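Local atomic coordinates of multicopper oxidase (Arthrobacter sp. FB24, PDB entry 3GDC), a protein that probably couples one-electron oxidation of phenolic substrates to reduction of dioxygen to water, as a laccase-type multicopper oxidase. Residues H88-H93 against H129-H134. Sequence-based numbering, arbitrary orientation.
Sequences HTIHFH and HLYHCH. With CU (copper (II) ion), chain D; CU (copper (II) ion), chain E; CU (copper (II) ion), chain O.
Cys133 SG binds a copper at 2.2 Å, sharing it with His88 ND1, and its thiolate also accepts the backbone N-H of Thr89, SG to N 3.4 Å and nearly straight at 166°. His141 completes this set of ligands, the His-Cys-His core of a type 1 copper site in a cupredoxin domain. Thr89 OG1 sits between its own N and carbonyl carbon (chi1 72°), where it takes the N-H of His134 at 2.9 Å and also bonds to Gly102 O. Beyond it the two runs pair as antiparallel strands: His91 and His132 exchange both backbone bonds, with His91 N to His132 O the shorter at 2.7 Å, and His93 N reaches Leu130 O. The two His-X-His motifs, His91 to His93 and His132 to His134, are the multicopper oxidase signature that builds the trinuclear copper cluster between subunits. His93 NE2 and His132 NE2 share one copper with His271 of the second subunit; His134 NE2 binds another with His224 and His269 of that subunit, and His91 NE2 a third with its His222. On the far side of the rings from the metals, His132 ND1 donates to Cys133 O at 3.0 Å, the oxygen in the His132 ring plane but the nitrogen above the carbonyl plane, while His91 ND1 bonds to Asp101 O. Leu130 CD2 covers one face of the His93 ring, and the edge of His134 meets the face of His91. His93 O, buried against His129 CB at 3.2 Å, has no hydrogen-bond partner.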
ATOM      1  N   HIS A  88     -23.121  19.245  -8.675  1.00 18.39           N
ATOM      2  CA  HIS A  88     -22.493  18.330  -7.727  1.00 17.75           C
ATOM      3  C   HIS A  88     -23.343  17.067  -7.612  1.00 17.16           C
ATOM      4  O   HIS A  88     -24.501  17.022  -8.073  1.00 17.09           O
ATOM      5  CB  HIS A  88     -22.367  18.979  -6.328  1.00 17.05           C
ATOM      6  CG  HIS A  88     -21.462  20.174  -6.273  1.00 17.90           C
ATOM      7  ND1 HIS A  88     -20.112  20.101  -6.547  1.00 15.38           N
ATOM      8  CD2 HIS A  88     -21.714  21.470  -5.962  1.00 16.75           C
ATOM      9  CE1 HIS A  88     -19.579  21.306  -6.434  1.00 17.08           C
ATOM     10  NE2 HIS A  88     -20.527  22.151  -6.067  1.00 17.11           N
ATOM     11  N   THR A  89     -22.777  16.037  -6.990  1.00 16.30           N
ATOM     12  CA  THR A  89     -23.531  14.838  -6.657  1.00 16.63           C
ATOM     13  C   THR A  89     -23.109  14.361  -5.257  1.00 16.46           C
ATOM     14  O   THR A  89     -22.230  14.967  -4.609  1.00 16.33           O
ATOM     15  CB  THR A  89     -23.276  13.675  -7.674  1.00 16.60           C
ATOM     16  OG1 THR A  89     -21.965  13.151  -7.481  1.00 17.35           O
ATOM     17  CG2 THR A  89     -23.435  14.122  -9.129  1.00 16.82           C
ATOM     18  N   ILE A  90     -23.733  13.287  -4.790  1.00 16.21           N
ATOM     19  CA  ILE A  90     -23.152  12.497  -3.711  1.00 15.87           C
ATOM     20  C   ILE A  90     -23.050  11.063  -4.184  1.00 16.43           C
ATOM     21  O   ILE A  90     -24.063  10.416  -4.512  1.00 15.93           O
ATOM     22  CB  ILE A  90     -23.955  12.514  -2.383  1.00 16.08           C
ATOM     23  CG1 ILE A  90     -24.333  13.937  -1.950  1.00 16.12           C
ATOM     24  CG2 ILE A  90     -23.161  11.776  -1.280  1.00 15.57           C
ATOM     25  CD1 ILE A  90     -25.202  13.993  -0.672  1.00 15.59           C
ATOM     26  N   HIS A  91     -21.815  10.573  -4.215  1.00 16.04           N
ATOM     27  CA  HIS A  91     -21.547   9.186  -4.482  1.00 16.53           C
ATOM     28  C   HIS A  91     -21.168   8.480  -3.180  1.00 16.52           C
ATOM     29  O   HIS A  91     -20.181   8.842  -2.522  1.00 15.49           O
ATOM     30  CB  HIS A  91     -20.416   9.051  -5.503  1.00 16.32           C
ATOM     31  CG  HIS A  91     -19.928   7.655  -5.641  1.00 17.21           C
ATOM     32  ND1 HIS A  91     -20.712   6.644  -6.153  1.00 16.33           N
ATOM     33  CD2 HIS A  91     -18.756   7.082  -5.283  1.00 17.91           C
ATOM     34  CE1 HIS A  91     -20.034   5.512  -6.133  1.00 19.09           C
ATOM     35  NE2 HIS A  91     -18.847   5.749  -5.603  1.00 19.80           N
ATOM     36  N   PHE A  92     -21.946   7.476  -2.802  1.00 16.64           N
ATOM     37  CA  PHE A  92     -21.673   6.728  -1.584  1.00 17.59           C
ATOM     38  C   PHE A  92     -20.838   5.481  -1.860  1.00 18.39           C
ATOM     39  O   PHE A  92     -21.007   4.825  -2.890  1.00 18.27           O
ATOM     40  CB  PHE A  92     -22.985   6.307  -0.903  1.00 18.05           C
ATOM     41  CG  PHE A  92     -23.615   7.392  -0.098  1.00 18.58           C
ATOM     42  CD1 PHE A  92     -23.401   7.464   1.282  1.00 20.72           C
ATOM     43  CD2 PHE A  92     -24.422   8.348  -0.707  1.00 19.34           C
ATOM     44  CE1 PHE A  92     -23.986   8.474   2.041  1.00 19.38           C
ATOM     45  CE2 PHE A  92     -25.009   9.370   0.054  1.00 21.16           C
ATOM     46  CZ  PHE A  92     -24.783   9.427   1.423  1.00 20.31           C
ATOM     47  N   HIS A  93     -19.945   5.156  -0.930  1.00 18.64           N
ATOM     48  CA  HIS A  93     -19.303   3.851  -0.905  1.00 19.62           C
ATOM     49  C   HIS A  93     -20.221   2.965  -0.082  1.00 20.64           C
ATOM     50  O   HIS A  93     -20.403   3.177   1.112  1.00 22.84           O
ATOM     51  CB  HIS A  93     -17.902   3.929  -0.285  1.00 19.60           C
ATOM     52  CG  HIS A  93     -16.857   4.465  -1.213  1.00 19.14           C
ATOM     53  ND1 HIS A  93     -15.711   3.763  -1.518  1.00 19.71           N
ATOM     54  CD2 HIS A  93     -16.786   5.625  -1.910  1.00 19.26           C
ATOM     55  CE1 HIS A  93     -14.969   4.474  -2.347  1.00 20.29           C
ATOM     56  NE2 HIS A  93     -15.602   5.606  -2.608  1.00 19.51           N
ATOM     57  N   HIS A 129     -17.350   3.345   5.897  1.00 13.89           N
ATOM     58  CA  HIS A 129     -17.430   3.769   4.510  1.00 14.07           C
ATOM     59  C   HIS A 129     -17.299   5.292   4.417  1.00 13.81           C
ATOM     60  O   HIS A 129     -16.901   5.955   5.386  1.00 13.85           O
ATOM     61  CB  HIS A 129     -18.740   3.268   3.868  1.00 14.74           C
ATOM     62  CG  HIS A 129     -19.029   1.819   4.126  1.00 15.64           C
ATOM     63  ND1 HIS A 129     -18.209   0.801   3.677  1.00 14.87           N
ATOM     64  CD2 HIS A 129     -20.057   1.215   4.777  1.00 16.40           C
ATOM     65  CE1 HIS A 129     -18.714  -0.363   4.050  1.00 16.53           C
ATOM     66  NE2 HIS A 129     -19.834  -0.139   4.719  1.00 16.13           N
ATOM     67  N   LEU A 130     -17.620   5.833   3.248  1.00 13.59           N
ATOM     68  CA  LEU A 130     -17.467   7.251   2.967  1.00 13.75           C
ATOM     69  C   LEU A 130     -18.373   7.629   1.809  1.00 13.61           C
ATOM     70  O   LEU A 130     -18.962   6.756   1.150  1.00 14.19           O
ATOM     71  CB  LEU A 130     -15.996   7.598   2.648  1.00 13.71           C
ATOM     72  CG  LEU A 130     -15.337   7.041   1.371  1.00 13.90           C
ATOM     73  CD1 LEU A 130     -14.231   8.015   0.859  1.00 15.70           C
ATOM     74  CD2 LEU A 130     -14.771   5.662   1.559  1.00 16.79           C
ATOM     75  N   TYR A 131     -18.500   8.929   1.583  1.00 12.99           N
ATOM     76  CA  TYR A 131     -19.224   9.461   0.441  1.00 13.11           C
ATOM     77  C   TYR A 131     -18.453  10.676  -0.069  1.00 13.51           C
ATOM     78  O   TYR A 131     -17.686  11.313   0.688  1.00 13.38           O
ATOM     79  CB  TYR A 131     -20.679   9.820   0.819  1.00 13.41           C
ATOM     80  CG  TYR A 131     -20.803  10.916   1.859  1.00 13.20           C
ATOM     81  CD1 TYR A 131     -20.866  12.262   1.476  1.00 14.78           C
ATOM     82  CD2 TYR A 131     -20.827  10.609   3.222  1.00 12.79           C
ATOM     83  CE1 TYR A 131     -20.968  13.285   2.432  1.00 13.92           C
ATOM     84  CE2 TYR A 131     -20.915  11.628   4.198  1.00 11.36           C
ATOM     85  CZ  TYR A 131     -20.989  12.958   3.784  1.00 14.66           C
ATOM     86  OH  TYR A 131     -21.070  13.963   4.710  1.00 13.47           O
ATOM     87  N   HIS A 132     -18.610  10.987  -1.351  1.00 13.22           N
ATOM     88  CA  HIS A 132     -17.984  12.177  -1.924  1.00 13.96           C
ATOM     89  C   HIS A 132     -18.639  12.553  -3.232  1.00 14.24           C
ATOM     90  O   HIS A 132     -19.403  11.767  -3.800  1.00 13.68           O
ATOM     91  CB  HIS A 132     -16.464  11.975  -2.107  1.00 13.86           C
ATOM     92  CG  HIS A 132     -16.100  10.811  -2.975  1.00 14.13           C
ATOM     93  ND1 HIS A 132     -16.137  10.867  -4.352  1.00 13.81           N
ATOM     94  CD2 HIS A 132     -15.686   9.562  -2.658  1.00 14.94           C
ATOM     95  CE1 HIS A 132     -15.772   9.697  -4.847  1.00 15.53           C
ATOM     96  NE2 HIS A 132     -15.487   8.890  -3.840  1.00 15.54           N
ATOM     97  N   CYS A 133     -18.363  13.757  -3.714  1.00 15.00           N
ATOM     98  CA  CYS A 133     -18.937  14.183  -4.979  1.00 15.95           C
ATOM     99  C   CYS A 133     -18.313  13.406  -6.138  1.00 16.37           C
ATOM    100  O   CYS A 133     -17.129  13.043  -6.091  1.00 17.03           O
ATOM    101  CB  CYS A 133     -18.750  15.691  -5.177  1.00 15.48           C
ATOM    102  SG  CYS A 133     -19.420  16.278  -6.744  1.00 16.90           S
ATOM    103  N   HIS A 134     -19.103  13.143  -7.177  1.00 16.86           N
ATOM    104  CA  HIS A 134     -18.568  12.423  -8.333  1.00 18.36           C
ATOM    105  C   HIS A 134     -18.718  13.194  -9.659  1.00 19.13           C
ATOM    106  O   HIS A 134     -18.681  12.608 -10.744  1.00 19.80           O
ATOM    107  CB  HIS A 134     -19.173  11.014  -8.413  1.00 18.65           C
ATOM    108  CG  HIS A 134     -18.261  10.006  -9.037  1.00 19.55           C
ATOM    109  ND1 HIS A 134     -17.906  10.054 -10.367  1.00 22.31           N
ATOM    110  CD2 HIS A 134     -17.630   8.926  -8.516  1.00 23.15           C
ATOM    111  CE1 HIS A 134     -17.096   9.047 -10.641  1.00 22.63           C
ATOM    112  NE2 HIS A 134     -16.910   8.350  -9.533  1.00 22.61           N
TER
HETATM  113 CU    CU D 301     -19.025  18.410  -6.996  1.00 24.54          CU
HETATM  114 CU    CU E 303     -14.679   6.974  -3.794  0.60 22.02          CU
HETATM  115 CU    CU O 304     -16.074   6.631  -9.299  0.50 24.25          CU